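Local coordinates for protein oxalate biosynthetic component 1 (Burkholderia thailandensis, PDB 5IKY) that probably makes oxalate as a bifunctional serine hydrolase with additional lyase activity, in a quorum sensing-dependent pathway, at residues Leu400-Ile409 / Ala424-Thr435. Residues are numbered along the deposited sequence; the frame is centred on the assembly and turned at random.
Sequences LIDVPTRKAI and AVELAATQLRPT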
loop_
_atom_site.group_PDB
_atom_site.type_symbol
_atom_site.label_atom_id
_atom_site.label_comp_id
_atom_site.label_asym_id
_atom_site.label_seq_id
_atom_site.Cartn_x
_atom_site.Cartn_y
_atom_site.Cartn_z
ATOM N N LEU A 400 -21.739 -26.284 -11.830
ATOM C CA LEU A 400 -20.433 -26.926 -11.729
ATOM C C LEU A 400 -20.463 -27.991 -10.644
ATOM O O LEU A 400 -19.976 -29.104 -10.833
ATOM C CB LEU A 400 -19.340 -25.898 -11.439
ATOM C CG LEU A 400 -19.098 -24.844 -12.520
ATOM C CD1 LEU A 400 -17.966 -23.914 -12.112
ATOM C CD2 LEU A 400 -18.797 -25.506 -13.859
ATOM N N ILE A 401 -21.040 -27.631 -9.503
ATOM C CA ILE A 401 -21.357 -28.595 -8.462
ATOM C C ILE A 401 -22.859 -28.833 -8.499
ATOM O O ILE A 401 -23.634 -27.906 -8.270
ATOM C CB ILE A 401 -20.934 -28.100 -7.065
ATOM C CG1 ILE A 401 -19.441 -27.776 -7.043
ATOM C CG2 ILE A 401 -21.271 -29.136 -6.002
ATOM C CD1 ILE A 401 -18.932 -27.341 -5.688
ATOM N N ASP A 402 -23.275 -30.060 -8.804
ATOM C CA ASP A 402 -24.700 -30.340 -8.953
ATOM C C ASP A 402 -25.437 -30.033 -7.655
ATOM O O ASP A 402 -24.881 -30.174 -6.566
ATOM C CB ASP A 402 -24.949 -31.794 -9.386
ATOM C CG ASP A 402 -24.503 -32.807 -8.349
ATOM O OD1 ASP A 402 -25.217 -32.992 -7.342
ATOM O OD2 ASP A 402 -23.449 -33.442 -8.554
ATOM N N VAL A 403 -26.681 -29.588 -7.793
ATOM C CA VAL A 403 -27.500 -29.169 -6.658
ATOM C C VAL A 403 -27.625 -30.224 -5.543
ATOM O O VAL A 403 -27.521 -29.874 -4.367
ATOM C CB VAL A 403 -28.914 -28.752 -7.136
ATOM C CG1 VAL A 403 -29.810 -28.425 -5.955
ATOM C CG2 VAL A 403 -28.818 -27.565 -8.086
ATOM N N PRO A 404 -27.841 -31.510 -5.894
ATOM C CA PRO A 404 -27.849 -32.499 -4.808
ATOM C C PRO A 404 -26.544 -32.532 -4.011
ATOM O O PRO A 404 -26.575 -32.691 -2.791
ATOM C CB PRO A 404 -28.065 -33.825 -5.544
ATOM C CG PRO A 404 -28.813 -33.448 -6.763
ATOM C CD PRO A 404 -28.252 -32.118 -7.176
ATOM N N THR A 405 -25.416 -32.373 -4.696
ATOM C CA THR A 405 -24.120 -32.388 -4.030
ATOM C C THR A 405 -23.912 -31.119 -3.206
ATOM O O THR A 405 -23.330 -31.169 -2.123
ATOM C CB THR A 405 -22.964 -32.544 -5.039
ATOM O OG1 THR A 405 -23.174 -33.725 -5.823
ATOM C CG2 THR A 405 -21.631 -32.664 -4.316
ATOM N N ARG A 406 -24.395 -29.985 -3.710
ATOM C CA ARG A 406 -24.286 -28.735 -2.964
ATOM C C ARG A 406 -25.072 -28.814 -1.662
ATOM O O ARG A 406 -24.586 -28.410 -0.606
ATOM C CB ARG A 406 -24.781 -27.542 -3.784
ATOM C CG ARG A 406 -24.703 -26.231 -2.995
ATOM C CD ARG A 406 -25.525 -25.109 -3.608
ATOM N NE ARG A 406 -26.903 -25.508 -3.882
ATOM C CZ ARG A 406 -27.848 -25.633 -2.956
ATOM N NH1 ARG A 406 -27.570 -25.408 -1.680
ATOM N NH2 ARG A 406 -29.073 -25.995 -3.305
ATOM N N LYS A 407 -26.293 -29.333 -1.751
ATOM C CA LYS A 407 -27.150 -29.475 -0.584
ATOM C C LYS A 407 -26.531 -30.431 0.429
ATOM O O LYS A 407 -26.622 -30.214 1.638
ATOM C CB LYS A 407 -28.542 -29.960 -0.997
ATOM C CG LYS A 407 -29.385 -28.889 -1.670
ATOM C CD LYS A 407 -30.711 -29.445 -2.170
ATOM C CE LYS A 407 -31.564 -28.352 -2.800
ATOM N NZ LYS A 407 -32.817 -28.888 -3.403
ATOM N N ALA A 408 -25.894 -31.483 -0.075
ATOM C CA ALA A 408 -25.186 -32.429 0.778
ATOM C C ALA A 408 -24.037 -31.735 1.503
ATOM O O ALA A 408 -23.941 -31.800 2.728
ATOM C CB ALA A 408 -24.671 -33.603 -0.041
ATOM N N ILE A 409 -23.180 -31.066 0.735
ATOM C CA ILE A 409 -22.034 -30.337 1.276
ATOM C C ILE A 409 -22.440 -29.317 2.343
ATOM O O ILE A 409 -21.783 -29.194 3.380
ATOM C CB ILE A 409 -21.261 -29.611 0.152
ATOM C CG1 ILE A 409 -20.531 -30.625 -0.732
ATOM C CG2 ILE A 409 -20.272 -28.611 0.727
ATOM C CD1 ILE A 409 -19.803 -30.003 -1.908
ATOM N N ALA A 424 -16.737 -32.887 2.954
ATOM C CA ALA A 424 -17.225 -31.732 2.210
ATOM C C ALA A 424 -16.204 -31.294 1.164
ATOM O O ALA A 424 -16.565 -30.945 0.039
ATOM C CB ALA A 424 -17.543 -30.585 3.156
ATOM N N VAL A 425 -14.930 -31.319 1.542
ATOM C CA VAL A 425 -13.852 -30.934 0.637
ATOM C C VAL A 425 -13.740 -31.916 -0.522
ATOM O O VAL A 425 -13.614 -31.511 -1.680
ATOM C CB VAL A 425 -12.498 -30.852 1.372
ATOM C CG1 VAL A 425 -11.365 -30.627 0.383
ATOM C CG2 VAL A 425 -12.527 -29.741 2.411
ATOM N N GLU A 426 -13.798 -33.206 -0.206
ATOM C CA GLU A 426 -13.711 -34.249 -1.222
ATOM C C GLU A 426 -14.864 -34.146 -2.216
ATOM O O GLU A 426 -14.667 -34.284 -3.423
ATOM C CB GLU A 426 -13.695 -35.634 -0.573
ATOM N N LEU A 427 -16.066 -33.899 -1.702
ATOM C CA LEU A 427 -17.247 -33.750 -2.547
ATOM C C LEU A 427 -17.091 -32.583 -3.516
ATOM O O LEU A 427 -17.401 -32.701 -4.701
ATOM C CB LEU A 427 -18.503 -33.555 -1.692
ATOM C CG LEU A 427 -19.098 -34.799 -1.031
ATOM C CD1 LEU A 427 -20.345 -34.442 -0.231
ATOM C CD2 LEU A 427 -19.409 -35.859 -2.071
ATOM N N ALA A 428 -16.605 -31.458 -3.002
ATOM C CA ALA A 428 -16.433 -30.258 -3.811
ATOM C C ALA A 428 -15.334 -30.440 -4.856
ATOM O O ALA A 428 -15.501 -30.060 -6.016
ATOM C CB ALA A 428 -16.124 -29.065 -2.920
ATOM N N ALA A 429 -14.217 -31.029 -4.441
ATOM C CA ALA A 429 -13.073 -31.219 -5.326
ATOM C C ALA A 429 -13.363 -32.223 -6.442
ATOM O O ALA A 429 -12.987 -32.006 -7.594
ATOM C CB ALA A 429 -11.859 -31.660 -4.525
ATOM N N THR A 430 -14.030 -33.319 -6.095
ATOM C CA THR A 430 -14.354 -34.364 -7.063
ATOM C C THR A 430 -15.285 -33.842 -8.157
ATOM O O THR A 430 -15.172 -34.226 -9.320
ATOM C CB THR A 430 -15.000 -35.577 -6.370
ATOM O OG1 THR A 430 -14.094 -36.104 -5.392
ATOM C CG2 THR A 430 -15.330 -36.664 -7.376
ATOM N N GLN A 431 -16.194 -32.949 -7.777
ATOM C CA GLN A 431 -17.136 -32.359 -8.720
ATOM C C GLN A 431 -16.478 -31.321 -9.629
ATOM O O GLN A 431 -16.861 -31.167 -10.788
ATOM C CB GLN A 431 -18.303 -31.718 -7.965
ATOM C CG GLN A 431 -19.286 -32.714 -7.381
ATOM C CD GLN A 431 -20.446 -32.990 -8.316
ATOM O OE1 GLN A 431 -20.998 -32.073 -8.926
ATOM N NE2 GLN A 431 -20.819 -34.258 -8.439
ATOM N N LEU A 432 -15.488 -30.610 -9.097
ATOM C CA LEU A 432 -14.845 -29.526 -9.832
ATOM C C LEU A 432 -13.673 -30.008 -10.681
ATOM O O LEU A 432 -13.356 -29.405 -11.709
ATOM C CB LEU A 432 -14.369 -28.442 -8.864
ATOM C CG LEU A 432 -15.458 -27.585 -8.216
ATOM C CD1 LEU A 432 -14.856 -26.681 -7.153
ATOM C CD2 LEU A 432 -16.193 -26.765 -9.264
ATOM N N ARG A 433 -13.035 -31.092 -10.247
ATOM C CA ARG A 433 -11.842 -31.619 -10.913
ATOM C C ARG A 433 -11.987 -31.858 -12.427
ATOM O O ARG A 433 -11.074 -31.513 -13.181
ATOM C CB ARG A 433 -11.394 -32.915 -10.231
ATOM C CG ARG A 433 -10.223 -33.612 -10.911
ATOM C CD ARG A 433 -9.106 -33.886 -9.920
ATOM N NE ARG A 433 -9.625 -34.419 -8.664
ATOM C CZ ARG A 433 -9.109 -34.152 -7.468
ATOM N NH1 ARG A 433 -8.051 -33.355 -7.360
ATOM N NH2 ARG A 433 -9.651 -34.680 -6.379
ATOM N N PRO A 434 -13.114 -32.447 -12.881
ATOM C CA PRO A 434 -13.227 -32.628 -14.336
ATOM C C PRO A 434 -13.234 -31.303 -15.091
ATOM O O PRO A 434 -12.657 -31.216 -16.175
ATOM C CB PRO A 434 -14.569 -33.348 -14.501
ATOM C CG PRO A 434 -14.794 -34.025 -13.197
ATOM C CD PRO A 434 -14.243 -33.081 -12.174
ATOM N N THR A 435 -13.876 -30.288 -14.520
ATOM C CA THR A 435 -13.916 -28.967 -15.137
ATOM C C THR A 435 -12.525 -28.333 -15.176
ATOM O O THR A 435 -12.103 -27.808 -16.209
ATOM C CB THR A 435 -14.887 -28.030 -14.397
ATOM O OG1 THR A 435 -16.230 -28.490 -14.590
ATOM C CG2 THR A 435 -14.762 -26.599 -14.919
HETATM O O HOH W 1 -20.621 -31.535 -11.797
#
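Q431 reaches from the helix 424-435 to the start of the helix 403-409, where its amide meets D402. The backbone N of D402 donates to OE1 of Q431 over 3.0 Å, and the N-H...O angle of 168° makes the bond nearly straight, although the donor stands above the amide's carbonyl plane. A water also donates to this OE1 and bridges it to the carbonyl O of L400. The carboxylate nevertheless crowds the amide: OD2 of D402 lies 2.8 Å from OE1 of Q431, two acceptors with no bond between them, so the exact rotation of the amide is in some doubt. A bend at chi2 of Q431 turns the amide out of the line of its own chain and across the D402 carboxylate, the two planes being 83° apart.

D402 is the N-cap: its OD1 accepts from the backbone N of T405 at 2.7 Å, from above the carboxylate plane. With CG set between backbone N and carbonyl carbon, the carboxylate folds back over the first turn. CG2 of T405 packs on the aliphatic part of Q431, 3.9 Å from its CG, while OG1 stays beside the D402 carboxylate.

Further along, hydrocarbon replaces polar contact. I409 and L427 run alongside each other, pointing opposite ways, CG1 of I409 lying 3.7 Å from CB of L427, while CD1 of I409 rests 3.9 Å from CB of A428. At the other end, CD2 of L432 fits against CB of L400 (3.9 Å) and CG1 of I401; A428 and L432 also touch V463 of helix 460-466.

The axes approach to 9.9 Å at 159°, an antiparallel helical hairpin with a capped N-terminus. Both helices belong to the connection from strand 375-380 to its parallel neighbour 446-451, consistent with the TIM-barrel fold of beta-keto acid cleavage enzymes.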